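Cyclic dimeric GMP binding protein (Pseudomonas fluorescens, PDB 3PJV) probably relays cyclic di-GMP binding inside the cell across the membrane, through its periplasmic domain, to control proteolysis by LapG in the periplasm. Local coordinates at residues 7-10 with 11-14; 83-86 with 87-90. All blocks are in the same frame, centred on the assembly; numbering follows the deposited sequence. Where two conformers were deposited one is given.

How the contacts relate
Both examples are short helical stretches of about two turns taken from the LapD/MoxY periplasmic domain, and they come in series along the chain. Contact 1 (7-10 with 11-14) lies near the start of the long helix 6-32; contact 2 (83-86 with 87-90) spans the short helix 83-89, which packs on helix 117-128, together with the glycine that follows it. Within one chain they do not touch: their centres are 32 Å apart and their nearest atoms about 20 Å. The dimer relates them differently, because Arg-10 of contact 1 bonds to backbone oxygens at the end of contact 2 in the second subunit. Each stretch thus takes part in the subunit interface, consistent with an intertwined dimer.

Contact 1: residues 7-10 with 11-14; sequences ESSR and TQYV
Arg-10 and Val-14, one helical turn apart, meet both through the backbone and through their side chains. The backbone bonds come first: Val-14 N donates to Arg-10 O at 2.9 Å, and one residue earlier Tyr-13 N reaches Ser-9 O at 3.1 Å. Gln-12 N to Ser-8 O (3.0 Å) and Thr-11 N to Glu-7 O (3.1 Å) complete an unbroken i to i+4 ladder, as expected inside helix 6-32.

Side-chain contact within the stretch is lighter. The Arg-10 chain, with CG anti to the backbone N (chi1 -177°), runs extended as far as NE and carries the guanidinium to Val-14, where NH1 lies 3.9 Å from CG2; the two side chains cross obliquely. The Tyr-13 ring leans back over the preceding turn and brings CD2 to 3.2 Å from Ser-9 O.

Water supplies the remaining polar link. One molecule accepts from Arg-10 NH1 at 3.2 Å and bonds Thr-11 OG1 at 2.9 Å, joining two neighbours whose side chains leave the helix in different directions. The stronger partner of this guanidinium is nevertheless in the second subunit, where Ile-89 O takes the NE hydrogen bond and Gly-90 O a weak one from NH2. Leu-91 of that subunit packs on both Arg-10 and Val-14, and Leu-123 of the same subunit on Tyr-13. A cation set against backbone oxygens at the end of another helix is likely to benefit from the negative end of that helix's dipole, and the bonds to that subunit, aided by the water, probably fix how the guanidinium is turned.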
loop_
_atom_site.group_PDB
_atom_site.type_symbol
_atom_site.label_atom_id
_atom_site.label_comp_id
_atom_site.label_asym_id
_atom_site.label_seq_id
_atom_site.Cartn_x
_atom_site.Cartn_y
_atom_site.Cartn_z
ATOM N N GLU A 7 -2.676 19.414 14.531
ATOM C CA GLU A 7 -1.655 19.956 13.633
ATOM C C GLU A 7 -0.449 19.020 13.513
ATOM O O GLU A 7 0.033 18.767 12.406
ATOM C CB GLU A 7 -1.225 21.367 14.044
ATOM C CG GLU A 7 -0.395 22.076 12.977
ATOM C CD GLU A 7 0.087 23.453 13.408
ATOM O OE1 GLU A 7 -0.360 23.947 14.465
ATOM O OE2 GLU A 7 0.917 24.045 12.688
ATOM N N SER A 8 0.026 18.491 14.638
ATOM C CA SER A 8 1.164 17.566 14.593
ATOM C C SER A 8 0.806 16.251 13.892
ATOM O O SER A 8 1.591 15.728 13.098
ATOM C CB SER A 8 1.735 17.304 15.993
ATOM O OG SER A 8 0.819 16.597 16.805
ATOM N N SER A 9 -0.381 15.725 14.178
ATOM C CA SER A 9 -0.850 14.496 13.542
ATOM C C SER A 9 -0.944 14.648 12.030
ATOM O O SER A 9 -0.527 13.766 11.277
ATOM C CB SER A 9 -2.219 14.084 14.099
ATOM O OG SER A 9 -2.088 13.488 15.373
ATOM N N ARG A 10 -1.506 15.768 11.588
ATOM C CA ARG A 10 -1.637 16.048 10.161
ATOM C C ARG A 10 -0.263 16.070 9.497
ATOM O O ARG A 10 -0.046 15.475 8.447
ATOM C CB ARG A 10 -2.353 17.392 9.958
ATOM C CG ARG A 10 -2.606 17.753 8.507
ATOM C CD ARG A 10 -3.205 19.156 8.397
ATOM N NE ARG A 10 -3.467 19.499 7.007
ATOM C CZ ARG A 10 -2.543 19.901 6.138
ATOM N NH1 ARG A 10 -1.262 20.034 6.498
ATOM N NH2 ARG A 10 -2.899 20.171 4.895
ATOM N N THR A 11 0.673 16.767 10.117
ATOM C CA THR A 11 2.032 16.811 9.577
ATOM C C THR A 11 2.657 15.411 9.436
ATOM O O THR A 11 3.342 15.126 8.452
ATOM C CB THR A 11 2.904 17.754 10.420
ATOM O OG1 THR A 11 2.395 19.087 10.280
ATOM C CG2 THR A 11 4.375 17.711 9.983
ATOM N N GLN A 12 2.408 14.541 10.413
ATOM C CA GLN A 12 2.890 13.158 10.356
ATOM C C GLN A 12 2.367 12.425 9.128
ATOM O O GLN A 12 3.117 11.718 8.452
ATOM C CB GLN A 12 2.473 12.381 11.616
ATOM C CG GLN A 12 3.185 12.804 12.889
ATOM C CD GLN A 12 2.582 12.170 14.133
ATOM O OE1 GLN A 12 3.016 12.440 15.253
ATOM N NE2 GLN A 12 1.570 11.325 13.939
ATOM N N TYR A 13 1.074 12.573 8.843
ATOM C CA TYR A 13 0.486 11.929 7.676
ATOM C C TYR A 13 0.983 12.540 6.385
ATOM O O TYR A 13 1.172 11.836 5.394
ATOM C CB TYR A 13 -1.042 11.980 7.719
ATOM C CG TYR A 13 -1.641 11.004 8.694
ATOM C CD1 TYR A 13 -1.627 9.640 8.441
ATOM C CD2 TYR A 13 -2.240 11.451 9.863
ATOM C CE1 TYR A 13 -2.190 8.742 9.341
ATOM C CE2 TYR A 13 -2.800 10.565 10.766
ATOM C CZ TYR A 13 -2.779 9.218 10.500
ATOM O OH TYR A 13 -3.348 8.352 11.412
ATOM N N VAL A 14 1.177 13.857 6.393
ATOM C CA VAL A 14 1.732 14.526 5.225
ATOM C C VAL A 14 3.121 13.969 4.937
ATOM O O VAL A 14 3.438 13.634 3.797
ATOM C CB VAL A 14 1.811 16.043 5.415
ATOM C CG1 VAL A 14 2.713 16.673 4.340
ATOM C CG2 VAL A 14 0.401 16.646 5.374
HETATM O O HOH W 1 -0.034 20.298 9.394
#

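Contact 2: residues 83-86 with 87-90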
loop_
_atom_site.group_PDB
_atom_site.type_symbol
_atom_site.label_atom_id
_atom_site.label_comp_id
_atom_site.label_asym_id
_atom_site.label_seq_id
_atom_site.Cartn_x
_atom_site.Cartn_y
_atom_site.Cartn_z
ATOM N N ASP A 83 -21.393 0.375 1.779
ATOM C CA ASP A 83 -21.181 -0.858 2.523
ATOM C C ASP A 83 -21.788 -2.042 1.795
ATOM O O ASP A 83 -21.197 -3.121 1.742
ATOM C CB ASP A 83 -21.823 -0.750 3.908
ATOM C CG ASP A 83 -21.418 0.514 4.642
ATOM O OD1 ASP A 83 -21.860 1.614 4.235
ATOM O OD2 ASP A 83 -20.661 0.408 5.632
ATOM N N TRP A 84 -22.971 -1.834 1.228
ATOM C CA TRP A 84 -23.689 -2.919 0.572
ATOM C C TRP A 84 -22.966 -3.444 -0.671
ATOM O O TRP A 84 -23.182 -4.584 -1.077
ATOM C CB TRP A 84 -25.129 -2.515 0.242
ATOM C CG TRP A 84 -25.272 -1.286 -0.597
ATOM C CD1 TRP A 84 -25.613 -0.031 -0.167
ATOM C CD2 TRP A 84 -25.099 -1.185 -2.019
ATOM N NE1 TRP A 84 -25.661 0.834 -1.228
ATOM C CE2 TRP A 84 -25.349 0.155 -2.377
ATOM C CE3 TRP A 84 -24.758 -2.098 -3.023
ATOM C CZ2 TRP A 84 -25.263 0.606 -3.694
ATOM C CZ3 TRP A 84 -24.668 -1.648 -4.326
ATOM C CH2 TRP A 84 -24.919 -0.308 -4.652
ATOM N N PHE A 85 -22.103 -2.619 -1.264
ATOM C CA PHE A 85 -21.342 -3.045 -2.439
ATOM C C PHE A 85 -20.253 -4.050 -2.051
ATOM O O PHE A 85 -19.950 -4.977 -2.803
ATOM C CB PHE A 85 -20.739 -1.840 -3.169
ATOM C CG PHE A 85 -19.964 -2.203 -4.419
ATOM C CD1 PHE A 85 -20.635 -2.577 -5.575
ATOM C CD2 PHE A 85 -18.581 -2.155 -4.441
ATOM C CE1 PHE A 85 -19.941 -2.913 -6.723
ATOM C CE2 PHE A 85 -17.870 -2.476 -5.597
ATOM C CZ PHE A 85 -18.560 -2.859 -6.739
ATOM N N VAL A 86 -19.681 -3.872 -0.864
ATOM C CA VAL A 86 -18.698 -4.813 -0.345
ATOM C C VAL A 86 -19.257 -6.227 -0.249
ATOM O O VAL A 86 -18.624 -7.183 -0.695
ATOM C CB VAL A 86 -18.172 -4.384 1.041
ATOM C CG1 VAL A 86 -17.074 -5.327 1.511
ATOM C CG2 VAL A 86 -17.650 -2.973 0.979
ATOM N N LYS A 87 -20.446 -6.352 0.340
ATOM C CA LYS A 87 -21.107 -7.645 0.459
ATOM C C LYS A 87 -21.402 -8.209 -0.925
ATOM O O LYS A 87 -21.175 -9.392 -1.188
ATOM C CB LYS A 87 -22.415 -7.505 1.244
ATOM C CG LYS A 87 -22.308 -6.593 2.457
ATOM C CD LYS A 87 -23.664 -6.420 3.137
ATOM C CE LYS A 87 -24.704 -5.911 2.152
ATOM N NZ LYS A 87 -26.034 -5.703 2.780
ATOM N N LEU A 88 -21.907 -7.349 -1.805
ATOM C CA LEU A 88 -22.233 -7.740 -3.172
ATOM C C LEU A 88 -21.014 -8.297 -3.902
ATOM O O LEU A 88 -21.068 -9.389 -4.466
ATOM C CB LEU A 88 -22.820 -6.549 -3.937
ATOM C CG LEU A 88 -23.358 -6.763 -5.352
ATOM C CD1 LEU A 88 -24.473 -7.803 -5.365
ATOM C CD2 LEU A 88 -23.854 -5.441 -5.932
ATOM N N ILE A 89 -19.914 -7.544 -3.886
ATOM C CA ILE A 89 -18.679 -7.988 -4.523
ATOM C C ILE A 89 -18.102 -9.211 -3.803
ATOM O O ILE A 89 -17.648 -10.151 -4.441
ATOM C CB ILE A 89 -17.637 -6.842 -4.603
ATOM C CG1 ILE A 89 -17.376 -6.469 -6.060
ATOM C CG2 ILE A 89 -16.331 -7.244 -3.956
ATOM C CD1 ILE A 89 -18.605 -6.173 -6.841
ATOM N N GLY A 90 -18.136 -9.199 -2.474
ATOM C CA GLY A 90 -17.649 -10.316 -1.685
ATOM C C GLY A 90 -16.216 -10.693 -2.016
ATOM O O GLY A 90 -15.942 -11.812 -2.449
#
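Ile-89 sits over the ring of Phe-85, with CB above one face and the two side chains at an oblique angle. The closest approach is tight: Ile-89 CD1 comes to 3.3 Å from Phe-85 CZ. Some strain accompanies it, since chi1 of Ile-89 (-114°) is far from a staggered position. Phe-85 holds its CG anti to the backbone N (chi1 -179°), and this turns the ring forward along the helix, to the place where the next turn delivers Ile-89.

Leu-88 is shared between two rings. Its CD2 lies at the edge of the Trp-84 indole, near the ring plane and 4.2 Å from CZ3, and it also approaches Phe-85 CD1 at 4.3 Å. The Trp-84 and Leu-88 side chains extend alongside each other in a common direction, while Phe-85 CB stands over one indole face, nearer its margin than its middle.

These residues belong to helix 83-89 of the LapD/MoxY periplasmic domain, which packs against helix 117-128: Phe-85 meets Trp-124 edge-to-face, and Leu-123 touches both Phe-85 and Ile-89. Replacing Phe-85 with alanine would probably open a gap beneath Ile-89 and leave Trp-124 without its aromatic partner.

The bent Lys-87 chain folds back along the helix and rests CE 3.5 Å from Trp-84 CA. Backbone bonds run beneath all of this: Ile-89 N to Phe-85 O spans 2.8 Å, and Leu-88 N donates to Trp-84 O. At the C-terminal end Gly-90, in left-handed backbone conformation, still gives its N-H to Val-86 O at 2.7 Å, and the side chain of Val-86 packs on Val-78 of the second subunit.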